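Local coordinates for protein multiheme cytochrome cf (Carboxydothermus ferrireducens DSM 11255, PDB 6QVM) that probably carries electrons through its covalently bound hemes to extracellular Fe(III), as a multiheme cytochrome of the bacterial S-layer, at residues T161-S165 with A166-A170; A608-A611 with W612-V616; P68-S71 with T72-P76; A293-K296 with A297-Q300. All coordinates share one frame; numbering follows the deposited sequence.

Contact 1 (T161-S165 with A166-A170)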
loop_
_atom_site.group_PDB
_atom_site.type_symbol
_atom_site.label_atom_id
_atom_site.label_comp_id
_atom_site.label_asym_id
_atom_site.label_seq_id
_atom_site.Cartn_x
_atom_site.Cartn_y
_atom_site.Cartn_z
ATOM N N THR A 161 -12.918 17.868 -56.930
ATOM C CA THR A 161 -13.943 16.845 -57.097
ATOM C C THR A 161 -13.351 15.446 -57.159
ATOM O O THR A 161 -14.089 14.470 -56.998
ATOM C CB THR A 161 -14.774 17.108 -58.353
ATOM O OG1 THR A 161 -13.991 16.809 -59.515
ATOM C CG2 THR A 161 -15.218 18.558 -58.400
ATOM N N LYS A 162 -12.040 15.326 -57.382
ATOM C CA LYS A 162 -11.396 14.018 -57.339
ATOM C C LYS A 162 -11.322 13.449 -55.929
ATOM O O LYS A 162 -10.778 12.354 -55.745
ATOM C CB LYS A 162 -9.989 14.097 -57.937
ATOM C CG LYS A 162 -9.928 13.868 -59.434
ATOM C CD LYS A 162 -8.490 13.797 -59.912
ATOM N N ALA A 163 -11.833 14.170 -54.935
ATOM C CA ALA A 163 -11.894 13.687 -53.566
ATOM C C ALA A 163 -13.316 13.268 -53.233
ATOM O O ALA A 163 -14.276 13.916 -53.663
ATOM C CB ALA A 163 -11.430 14.758 -52.578
ATOM N N ALA A 164 -13.440 12.180 -52.469
ATOM C CA ALA A 164 -14.742 11.753 -51.990
ATOM C C ALA A 164 -15.396 12.888 -51.227
ATOM O O ALA A 164 -14.717 13.763 -50.687
ATOM C CB ALA A 164 -14.616 10.517 -51.100
ATOM N N SER A 165 -16.731 12.863 -51.195
ATOM C CA SER A 165 -17.501 13.968 -50.624
ATOM C C SER A 165 -17.099 14.253 -49.180
ATOM O O SER A 165 -17.008 15.416 -48.767
ATOM C CB SER A 165 -18.996 13.666 -50.719
ATOM O OG SER A 165 -19.389 13.513 -52.073
ATOM N N ALA A 166 -16.824 13.201 -48.408
ATOM C CA ALA A 166 -16.506 13.378 -46.997
ATOM C C ALA A 166 -15.283 14.269 -46.799
ATOM O O ALA A 166 -15.266 15.123 -45.905
ATOM C CB ALA A 166 -16.296 12.014 -46.341
ATOM N N ASN A 167 -14.266 14.112 -47.644
ATOM C CA ASN A 167 -12.970 14.742 -47.436
ATOM C C ASN A 167 -12.804 16.062 -48.182
ATOM O O ASN A 167 -11.752 16.695 -48.056
ATOM C CB ASN A 167 -11.854 13.778 -47.861
ATOM C CG ASN A 167 -12.084 12.361 -47.371
ATOM O OD1 ASN A 167 -12.648 12.146 -46.298
ATOM N ND2 ASN A 167 -11.662 11.385 -48.162
ATOM N N GLN A 168 -13.814 16.505 -48.935
ATOM C CA GLN A 168 -13.623 17.632 -49.845
ATOM C C GLN A 168 -13.401 18.935 -49.086
ATOM O O GLN A 168 -12.392 19.621 -49.283
ATOM C CB GLN A 168 -14.820 17.758 -50.789
ATOM C CG GLN A 168 -14.773 16.807 -51.972
ATOM C CD GLN A 168 -15.889 17.058 -52.964
ATOM O OE1 GLN A 168 -16.892 17.688 -52.636
ATOM N NE2 GLN A 168 -15.714 16.578 -54.189
ATOM N N LYS A 169 -14.346 19.302 -48.223
ATOM C CA LYS A 169 -14.218 20.558 -47.490
ATOM C C LYS A 169 -13.048 20.508 -46.517
ATOM O O LYS A 169 -12.380 21.523 -46.280
ATOM C CB LYS A 169 -15.518 20.873 -46.760
ATOM C CG LYS A 169 -16.737 20.165 -47.335
ATOM C CD LYS A 169 -18.018 20.831 -46.879
ATOM C CE LYS A 169 -18.245 22.128 -47.625
ATOM N NZ LYS A 169 -19.291 22.960 -46.980
ATOM N N ALA A 170 -12.787 19.335 -45.938
ATOM C CA ALA A 170 -11.691 19.201 -44.982
ATOM C C ALA A 170 -10.346 19.420 -45.656
ATOM O O ALA A 170 -9.453 20.070 -45.097
ATOM C CB ALA A 170 -11.732 17.827 -44.319
#
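Asn167 N donates to Ala164 O over 3.1 Å, with an N-H...O angle of 139°. The Asn167 side chain turns to another helix, where ND2 bonds Gln130 of helix 129-139. Gln130 OE1 also accepts from Ala164 N, and in this way the Gln130 side chain ties Ala164 to Asn167. Gln168 closes the contact. Its CG stands anti to the carbonyl carbon (chi1 -81°), and the chain then runs straight back over the loop. CG lies 3.3 Å from Ala164 O and 4.0 Å from the CB of Ala163. The amide NE2 makes a weak bond to Ala163 O at 3.1 Å and another weak one to Tyr160 O. The N of Gln168 is bonded, also weakly, to Ser165 O. With an alanine here, Ala163 O and Tyr160 O would probably lose their shared donor, and the loop could shift more easily against helix 165-176. Gln168 thus holds the loop loosely, through several weak amide-to-carbonyl bonds, with no charge involved and little apolar contact. The firmer side-chain tie comes from Gln130.

Contact 2 (A608-A611 with W612-V616); sequences AVKA and WTDKV. With HEC (heme c), chain O.
Lys610 and Asp614 form a salt bridge one turn apart on the alpha-helix 606-628. The lysine chain bends at its last two torsions (chi3 69°, chi4 54°), which brings NZ back over the turn. NZ then sits 3.0 Å from OD1 and 3.0 Å from OD2 of Asp614. Each oxygen offers its syn lone pair to NZ, so the ammonium forks across the end of the carboxylate. The pair is also joined through the backbone, where Asp614 N donates to Lys610 O at 2.7 Å and 169°. Two more helical bonds run alongside. Thr613 N reaches Val609 O at 3.0 Å, and Lys615 N reaches Ala611 O at 3.0 Å. Two other polar side chains, Lys615 and Trp612, find partners further off. Lys615 NZ makes a salt bridge with Glu665 of helix 661-672, and Trp612 NE1 donates to His656 O. That bond helps fix the indole, which also has Val616 CG2 against one face. The buried side of the helix lines a heme c pocket. Val609 CG1 meets the heme methyl CMB at 3.6 Å. Trp612 lies beside the pyrrole that carries methyl CMA and a propionate, with its CB 3.6 Å from CMA and its CZ3 3.7 Å from propionate oxygen O2A.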
loop_
_atom_site.group_PDB
_atom_site.type_symbol
_atom_site.label_atom_id
_atom_site.label_comp_id
_atom_site.label_asym_id
_atom_site.label_seq_id
_atom_site.Cartn_x
_atom_site.Cartn_y
_atom_site.Cartn_z
ATOM N N ALA A 608 -11.272 -15.269 40.303
ATOM C CA ALA A 608 -11.003 -16.603 39.778
ATOM C C ALA A 608 -9.667 -16.653 39.044
ATOM O O ALA A 608 -8.927 -17.638 39.154
ATOM C CB ALA A 608 -12.140 -17.044 38.861
ATOM N N VAL A 609 -9.337 -15.596 38.299
ATOM C CA VAL A 609 -8.083 -15.578 37.551
ATOM C C VAL A 609 -6.905 -15.323 38.483
ATOM O O VAL A 609 -5.836 -15.927 38.331
ATOM C CB VAL A 609 -8.148 -14.538 36.417
ATOM C CG1 VAL A 609 -6.865 -14.568 35.596
ATOM C CG2 VAL A 609 -9.359 -14.778 35.550
ATOM N N LYS A 610 -7.075 -14.422 39.453
ATOM C CA LYS A 610 -6.007 -14.154 40.412
ATOM C C LYS A 610 -5.604 -15.419 41.162
ATOM O O LYS A 610 -4.418 -15.630 41.447
ATOM C CB LYS A 610 -6.438 -13.065 41.394
ATOM C CG LYS A 610 -5.861 -11.692 41.079
ATOM C CD LYS A 610 -6.079 -10.715 42.219
ATOM C CE LYS A 610 -5.234 -11.081 43.425
ATOM N NZ LYS A 610 -3.794 -11.202 43.052
ATOM N N ALA A 611 -6.575 -16.279 41.471
ATOM C CA ALA A 611 -6.304 -17.567 42.097
ATOM C C ALA A 611 -5.230 -18.333 41.340
ATOM O O ALA A 611 -4.146 -18.577 41.875
ATOM C CB ALA A 611 -7.581 -18.401 42.176
ATOM N N TRP A 612 -5.524 -18.707 40.090
ATOM C CA TRP A 612 -4.546 -19.439 39.290
ATOM C C TRP A 612 -3.243 -18.661 39.139
ATOM O O TRP A 612 -2.160 -19.256 39.160
ATOM C CB TRP A 612 -5.122 -19.782 37.915
ATOM C CG TRP A 612 -4.080 -20.319 36.974
ATOM C CD1 TRP A 612 -3.235 -19.590 36.185
ATOM C CD2 TRP A 612 -3.759 -21.694 36.741
ATOM N NE1 TRP A 612 -2.410 -20.424 35.475
ATOM C CE2 TRP A 612 -2.712 -21.722 35.793
ATOM C CE3 TRP A 612 -4.256 -22.904 37.236
ATOM C CZ2 TRP A 612 -2.148 -22.911 35.341
ATOM C CZ3 TRP A 612 -3.701 -24.084 36.780
ATOM C CH2 TRP A 612 -2.656 -24.079 35.840
ATOM N N THR A 613 -3.322 -17.337 38.974
ATOM C CA THR A 613 -2.133 -16.554 38.646
ATOM C C THR A 613 -1.214 -16.390 39.854
ATOM O O THR A 613 0.000 -16.575 39.737
ATOM C CB THR A 613 -2.537 -15.199 38.063
ATOM O OG1 THR A 613 -2.250 -15.193 36.655
ATOM C CG2 THR A 613 -1.787 -14.057 38.744
ATOM N N ASP A 614 -1.776 -16.084 41.029
ATOM C CA ASP A 614 -0.968 -16.071 42.245
ATOM C C ASP A 614 -0.349 -17.438 42.478
ATOM O O ASP A 614 0.859 -17.564 42.694
ATOM C CB ASP A 614 -1.816 -15.677 43.455
ATOM C CG ASP A 614 -2.364 -14.266 43.368
ATOM O OD1 ASP A 614 -1.753 -13.426 42.681
ATOM O OD2 ASP A 614 -3.407 -13.996 44.008
ATOM N N LYS A 615 -1.180 -18.476 42.403
ATOM C CA LYS A 615 -0.753 -19.841 42.678
ATOM C C LYS A 615 0.393 -20.281 41.774
ATOM O O LYS A 615 1.198 -21.130 42.171
ATOM C CB LYS A 615 -1.971 -20.750 42.557
ATOM C CG LYS A 615 -1.710 -22.230 42.488
ATOM C CD LYS A 615 -3.026 -22.950 42.248
ATOM C CE LYS A 615 -2.824 -24.435 42.019
ATOM N NZ LYS A 615 -2.100 -24.700 40.748
ATOM N N VAL A 616 0.497 -19.714 40.576
ATOM C CA VAL A 616 1.618 -20.038 39.701
ATOM C C VAL A 616 2.825 -19.161 40.025
ATOM O O VAL A 616 3.948 -19.660 40.084
ATOM C CB VAL A 616 1.201 -19.930 38.219
ATOM C CG1 VAL A 616 2.406 -20.146 37.302
ATOM C CG2 VAL A 616 0.126 -20.954 37.918
HETATM FE FE HEC O . -9.367 -20.402 29.845
HETATM C CHA HEC O . -9.578 -23.156 31.883
HETATM C CHB HEC O . -7.966 -18.620 32.465
HETATM C CHC HEC O . -9.260 -17.580 27.870
HETATM C CHD HEC O . -11.036 -22.079 27.316
HETATM N NA HEC O . -8.878 -20.804 31.804
HETATM C C1A HEC O . -9.027 -22.023 32.437
HETATM C C2A HEC O . -8.509 -21.899 33.785
HETATM C C3A HEC O . -8.061 -20.647 33.938
HETATM C C4A HEC O . -8.292 -19.932 32.702
HETATM C CMA HEC O . -7.419 -20.076 35.218
HETATM C CAA HEC O . -8.458 -23.016 34.851
HETATM C CBA HEC O . -7.332 -23.962 34.443
HETATM C CGA HEC O . -7.106 -25.032 35.482
HETATM O O1A HEC O . -7.623 -24.901 36.625
HETATM O O2A HEC O . -6.394 -26.021 35.161
HETATM N NB HEC O . -8.717 -18.487 30.108
HETATM C C1B HEC O . -8.214 -17.953 31.284
HETATM C C2B HEC O . -7.960 -16.546 31.069
HETATM C C3B HEC O . -8.317 -16.258 29.802
HETATM C C4B HEC O . -8.802 -17.469 29.171
HETATM C CMB HEC O . -7.392 -15.588 32.145
HETATM C CAB HEC O . -8.242 -14.879 29.117
HETATM C CBB HEC O . -6.760 -14.511 28.927
HETATM N NC HEC O . -10.068 -19.905 27.972
HETATM C C1C HEC O . -9.826 -18.711 27.315
HETATM C C2C HEC O . -10.179 -18.893 25.917
HETATM C C3C HEC O . -10.761 -20.103 25.792
HETATM C C4C HEC O . -10.645 -20.779 27.068
HETATM C CMC HEC O . -10.204 -17.767 24.859
HETATM C CAC HEC O . -11.380 -20.757 24.528
HETATM C CBC HEC O . -10.327 -21.000 23.428
HETATM N ND HEC O . -10.176 -22.312 29.625
HETATM C C1D HEC O . -10.833 -22.775 28.487
HETATM C C2D HEC O . -11.273 -24.126 28.726
HETATM C C3D HEC O . -10.814 -24.459 30.154
HETATM C C4D HEC O . -10.145 -23.275 30.632
HETATM C CMD HEC O . -12.041 -25.026 27.737
HETATM C CAD HEC O . -11.020 -25.776 30.924
HETATM C CBD HEC O . -10.104 -26.847 30.337
HETATM C CGD HEC O . -10.554 -28.213 30.798
HETATM O O1D HEC O . -10.707 -28.414 32.034
HETATM O O2D HEC O . -10.746 -29.108 29.926
#

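Contact 3 (P68-S71 with T72-P76); sequences PLTS and TAQIP. With HEC (heme c), chain E.
Gln74 reaches back across a tight turn and clamps the backbone of Pro68, Thr70 and Ser71. The turn is an ST turn: Ser71 OG accepts from Ala73 N at 2.9 Å. The amide of Gln74 works at both ends. NE2 donates to Pro68 O at 2.9 Å, and the acceptor lies in the amide plane. OE1 receives Thr70 N at 2.6 Å, nearly straight and in the carbonyl plane. Ser71 N and Thr70 OG1 add weaker bonds to the same oxygen. These bonds hold the amide against rotation.

What positions the glutamine is the turn itself. Ser71 O accepts from two donors, Gln74 N at 3.1 Å and Ile75 N at 3.3 Å. The serine hydroxyl points anti to the backbone N (chi1 165°), which brings OG into line with the N-H of Ala73.

Further out, the turn is anchored to its surroundings. Thr72 OG1 bonds Gly365 O, and Leu69 packs on Cys59 and Met60 of helix 59-63. Ile75 O accepts from His39 ND1. His39 closes a CXXCH motif and is probably an axial heme ligand, as in other c-type cytochromes, so this bond would help orient its imidazole. Leu69, Thr72 and Ile75 between them touch three hemes. Against one of these hemes, Leu69 O lies 3.3 Å from methyl CMA, and Ile75 CD1 rests 3.6 Å from the pyrrole carbon C4A.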
loop_
_atom_site.group_PDB
_atom_site.type_symbol
_atom_site.label_atom_id
_atom_site.label_comp_id
_atom_site.label_asym_id
_atom_site.label_seq_id
_atom_site.Cartn_x
_atom_site.Cartn_y
_atom_site.Cartn_z
ATOM N N PRO A 68 28.196 8.094 -12.782
ATOM C CA PRO A 68 27.440 6.959 -13.336
ATOM C C PRO A 68 25.942 7.217 -13.363
ATOM O O PRO A 68 25.369 7.786 -12.430
ATOM C CB PRO A 68 27.793 5.800 -12.392
ATOM C CG PRO A 68 29.027 6.249 -11.665
ATOM C CD PRO A 68 28.932 7.734 -11.561
ATOM N N LEU A 69 25.319 6.816 -14.466
ATOM C CA LEU A 69 23.872 6.902 -14.621
ATOM C C LEU A 69 23.258 5.648 -14.010
ATOM O O LEU A 69 23.407 4.544 -14.547
ATOM C CB LEU A 69 23.498 7.049 -16.094
ATOM C CG LEU A 69 24.146 8.227 -16.825
ATOM C CD1 LEU A 69 23.848 8.161 -18.317
ATOM C CD2 LEU A 69 23.682 9.546 -16.235
ATOM N N THR A 70 22.571 5.821 -12.884
ATOM C CA THR A 70 22.018 4.702 -12.141
ATOM C C THR A 70 20.517 4.778 -11.939
ATOM O O THR A 70 19.926 3.795 -11.480
ATOM C CB THR A 70 22.673 4.596 -10.755
ATOM O OG1 THR A 70 22.347 5.765 -9.996
ATOM C CG2 THR A 70 24.183 4.468 -10.873
ATOM N N SER A 71 19.881 5.896 -12.272
ATOM C CA SER A 71 18.532 6.142 -11.792
ATOM C C SER A 71 17.809 7.075 -12.748
ATOM O O SER A 71 18.433 7.910 -13.409
ATOM C CB SER A 71 18.567 6.749 -10.386
ATOM O OG SER A 71 17.319 7.321 -10.033
ATOM N N THR A 72 16.486 6.928 -12.804
ATOM C CA THR A 72 15.649 7.857 -13.550
ATOM C C THR A 72 15.489 9.192 -12.839
ATOM O O THR A 72 14.851 10.094 -13.389
ATOM C CB THR A 72 14.272 7.250 -13.830
ATOM O OG1 THR A 72 13.766 6.640 -12.637
ATOM C CG2 THR A 72 14.361 6.214 -14.942
ATOM N N ALA A 73 16.056 9.341 -11.642
ATOM C CA ALA A 73 16.173 10.669 -11.052
ATOM C C ALA A 73 17.199 11.505 -11.799
ATOM O O ALA A 73 17.063 12.730 -11.884
ATOM C CB ALA A 73 16.540 10.558 -9.574
ATOM N N GLN A 74 18.229 10.858 -12.346
ATOM C CA GLN A 74 19.192 11.551 -13.196
ATOM C C GLN A 74 18.636 11.730 -14.603
ATOM O O GLN A 74 18.729 12.814 -15.187
ATOM C CB GLN A 74 20.513 10.779 -13.249
ATOM C CG GLN A 74 21.117 10.437 -11.894
ATOM C CD GLN A 74 22.220 9.400 -12.018
ATOM O OE1 GLN A 74 21.957 8.209 -12.200
ATOM N NE2 GLN A 74 23.463 9.852 -11.953
ATOM N N ILE A 75 18.078 10.663 -15.167
ATOM C CA ILE A 75 17.576 10.678 -16.537
ATOM C C ILE A 75 16.087 10.345 -16.534
ATOM O O ILE A 75 15.701 9.199 -16.809
ATOM C CB ILE A 75 18.376 9.712 -17.428
ATOM C CG1 ILE A 75 18.640 8.389 -16.701
ATOM C CG2 ILE A 75 19.687 10.353 -17.832
ATOM C CD1 ILE A 75 19.154 7.296 -17.615
ATOM N N PRO A 76 15.215 11.307 -16.230
ATOM C CA PRO A 76 13.777 11.019 -16.222
ATOM C C PRO A 76 13.273 10.684 -17.619
ATOM O O PRO A 76 13.887 11.020 -18.635
ATOM C CB PRO A 76 13.149 12.320 -15.698
ATOM C CG PRO A 76 14.303 13.111 -15.113
ATOM C CD PRO A 76 15.492 12.721 -15.938
HETATM FE FE HEC E . 16.688 3.376 -20.018
HETATM C CHA HEC E . 15.661 2.842 -16.775
HETATM C CHB HEC E . 19.875 3.959 -18.904
HETATM C CHC HEC E . 17.757 3.678 -23.281
HETATM C CHD HEC E . 13.413 3.129 -21.140
HETATM N NA HEC E . 17.595 3.384 -18.193
HETATM C C1A HEC E . 16.981 3.178 -16.973
HETATM C C2A HEC E . 17.964 3.361 -15.927
HETATM C C3A HEC E . 19.127 3.686 -16.518
HETATM C C4A HEC E . 18.915 3.704 -17.950
HETATM C CMA HEC E . 20.469 3.980 -15.818
HETATM C CAA HEC E . 17.673 3.232 -14.412
HETATM C CBA HEC E . 18.433 2.049 -13.817
HETATM C CGA HEC E . 17.730 0.759 -14.142
HETATM O O1A HEC E . 18.435 -0.265 -14.341
HETATM O O2A HEC E . 16.473 0.751 -14.196
HETATM N NB HEC E . 18.472 3.757 -20.926
HETATM C C1B HEC E . 19.678 3.924 -20.269
HETATM C C2B HEC E . 20.712 4.066 -21.271
HETATM C C3B HEC E . 20.131 4.001 -22.485
HETATM C C4B HEC E . 18.709 3.790 -22.288
HETATM C CMB HEC E . 22.204 4.297 -20.937
HETATM C CAB HEC E . 20.826 4.110 -23.865
HETATM C CBB HEC E . 21.841 2.965 -24.090
HETATM N NC HEC E . 15.760 3.433 -21.847
HETATM C C1C HEC E . 16.399 3.527 -23.073
HETATM C C2C HEC E . 15.394 3.447 -24.121
HETATM C C3C HEC E . 14.193 3.242 -23.534
HETATM C C4C HEC E . 14.405 3.258 -22.093
HETATM C CMC HEC E . 15.717 3.452 -25.635
HETATM C CAC HEC E . 12.795 3.098 -24.207
HETATM C CBC HEC E . 12.709 1.927 -25.213
HETATM N ND HEC E . 14.830 3.043 -19.103
HETATM C C1D HEC E . 13.612 2.977 -19.782
HETATM C C2D HEC E . 12.566 2.713 -18.825
HETATM C C3D HEC E . 13.273 2.627 -17.466
HETATM C C4D HEC E . 14.672 2.839 -17.736
HETATM C CMD HEC E . 11.059 2.548 -19.109
HETATM C CAD HEC E . 12.643 2.346 -16.090
HETATM C CBD HEC E . 12.596 0.829 -15.929
HETATM C CGD HEC E . 12.064 0.451 -14.570
HETATM O O1D HEC E . 12.494 1.067 -13.557
HETATM O O2D HEC E . 11.219 -0.481 -14.508
#

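Contact 4 (A293-K296 with A297-Q300)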
loop_
_atom_site.group_PDB
_atom_site.type_symbol
_atom_site.label_atom_id
_atom_site.label_comp_id
_atom_site.label_asym_id
_atom_site.label_seq_id
_atom_site.Cartn_x
_atom_site.Cartn_y
_atom_site.Cartn_z
ATOM N N ALA A 293 -29.377 1.071 5.590
ATOM C CA ALA A 293 -28.142 0.458 5.136
ATOM C C ALA A 293 -28.480 -0.874 4.478
ATOM O O ALA A 293 -29.575 -1.410 4.656
ATOM C CB ALA A 293 -27.164 0.253 6.299
ATOM N N PHE A 294 -27.539 -1.405 3.704
ATOM C CA PHE A 294 -27.708 -2.708 3.073
ATOM C C PHE A 294 -26.802 -3.706 3.775
ATOM O O PHE A 294 -25.578 -3.536 3.792
ATOM C CB PHE A 294 -27.399 -2.659 1.579
ATOM C CG PHE A 294 -27.849 -3.882 0.831
ATOM C CD1 PHE A 294 -26.992 -4.950 0.640
ATOM C CD2 PHE A 294 -29.135 -3.964 0.328
ATOM C CE1 PHE A 294 -27.407 -6.080 -0.042
ATOM C CE2 PHE A 294 -29.560 -5.092 -0.350
ATOM C CZ PHE A 294 -28.695 -6.153 -0.536
ATOM N N ASP A 295 -27.403 -4.741 4.355
ATOM C CA ASP A 295 -26.660 -5.804 5.022
ATOM C C ASP A 295 -26.316 -6.884 4.000
ATOM O O ASP A 295 -27.216 -7.513 3.437
ATOM C CB ASP A 295 -27.480 -6.373 6.179
ATOM C CG ASP A 295 -26.707 -7.379 7.011
ATOM O OD1 ASP A 295 -26.474 -8.507 6.523
ATOM O OD2 ASP A 295 -26.329 -7.040 8.153
ATOM N N LYS A 296 -25.019 -7.112 3.772
ATOM C CA LYS A 296 -24.608 -8.032 2.716
ATOM C C LYS A 296 -24.913 -9.483 3.062
ATOM O O LYS A 296 -25.186 -10.281 2.160
ATOM C CB LYS A 296 -23.116 -7.859 2.420
ATOM C CG LYS A 296 -22.763 -6.515 1.797
ATOM C CD LYS A 296 -21.281 -6.384 1.497
ATOM C CE LYS A 296 -21.012 -5.128 0.688
ATOM N NZ LYS A 296 -19.563 -4.906 0.442
ATOM N N ALA A 297 -24.882 -9.845 4.347
ATOM C CA ALA A 297 -25.052 -11.245 4.713
ATOM C C ALA A 297 -26.496 -11.691 4.533
ATOM O O ALA A 297 -26.750 -12.749 3.948
ATOM C CB ALA A 297 -24.577 -11.480 6.144
ATOM N N GLU A 298 -27.459 -10.911 5.029
ATOM C CA GLU A 298 -28.862 -11.293 4.914
ATOM C C GLU A 298 -29.566 -10.619 3.749
ATOM O O GLU A 298 -30.796 -10.692 3.668
ATOM C CB GLU A 298 -29.618 -11.019 6.219
ATOM C CG GLU A 298 -29.851 -9.562 6.558
ATOM C CD GLU A 298 -30.341 -9.393 7.979
ATOM O OE1 GLU A 298 -31.278 -8.600 8.207
ATOM O OE2 GLU A 298 -29.790 -10.067 8.873
ATOM N N ASN A 299 -28.821 -9.968 2.850
ATOM C CA ASN A 299 -29.342 -9.518 1.560
ATOM C C ASN A 299 -30.462 -8.487 1.705
ATOM O O ASN A 299 -31.385 -8.449 0.884
ATOM C CB ASN A 299 -29.835 -10.711 0.729
ATOM C CG ASN A 299 -29.446 -10.615 -0.725
ATOM O OD1 ASN A 299 -28.560 -9.844 -1.089
ATOM N ND2 ASN A 299 -30.097 -11.412 -1.568
ATOM N N GLN A 300 -30.395 -7.631 2.726
ATOM C CA GLN A 300 -31.576 -6.882 3.136
ATOM C C GLN A 300 -31.265 -5.426 3.446
ATOM O O GLN A 300 -30.195 -5.097 3.968
ATOM C CB GLN A 300 -32.217 -7.520 4.371
ATOM C CG GLN A 300 -33.556 -8.180 4.094
ATOM C CD GLN A 300 -33.878 -9.276 5.090
ATOM O OE1 GLN A 300 -34.006 -9.027 6.288
ATOM N NE2 GLN A 300 -33.987 -10.503 4.597
HETATM O O HOH W 1 -25.790 -9.470 -0.736
#
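Phe294 and Asp295 both hold CG anti to the backbone N (chi1 -167° and -174°), and their side chains leave neighbouring strand positions for different parts of the turn ahead. The ring of Phe294 leans against Asn299 and Gln300, and the carboxylate of Asp295 against Ala297 and Glu298. Asp295 OD1 accepts from Glu298 N at 3.0 Å, a nearly straight bond on the anti side, somewhat out of the carboxylate plane. It takes a weaker bond from Ala297 N, an Asx turn. Two backbone bonds close the hairpin: Asp295 N to Gln300 O at 2.8 Å, and Gln300 N to Asp295 O at 3.3 Å. Asn299 adopts a left-handed backbone (phi 63°), and with Gln300 it faces Asp295 as a G1 beta bulge. A water bridges Lys296 O and Asn299 OD1. Gln300 O lies over one face of the Phe294 ring, and CZ is 3.7 Å from Asn299 OD1. The ring also stacks edge-to-face with Trp301. A serine in place of Phe294 would probably open a gap beside Asn299 and leave Trp301 without this partner. Glu298 OE2, 4.4 Å from Asp295 OD1, is an unfavourable neighbour, probably offset by the two N-H groups on OD1. The hairpin joins strands 292-295 and 300-303 at the border of a five-stranded antiparallel sheet. On the other side, Phe294 pairs through its backbone with Leu280 of strand 279-284, and Lys296 NZ bonds Asn275 and Ser276.

In the fold
From the N terminus the order is contact 3, contact 1, contact 4, contact 2. The four run in series, and none nests in or crosses another. Contact 3 folds the loop between helices 59-63 and 79-86 against hemes. Contact 1 leads a loop into helix 165-176, where it meets helix 129-139. Contact 4 closes the hairpin between strands 292-295 and 300-303. Contact 2 closes no loop: it lies within helix 606-628, beside another heme and helix 661-672. The chain is long and spread out. The centres of contacts 1 and 2 are about 97 Å apart, on opposite sides of its middle, and no two contacts touch.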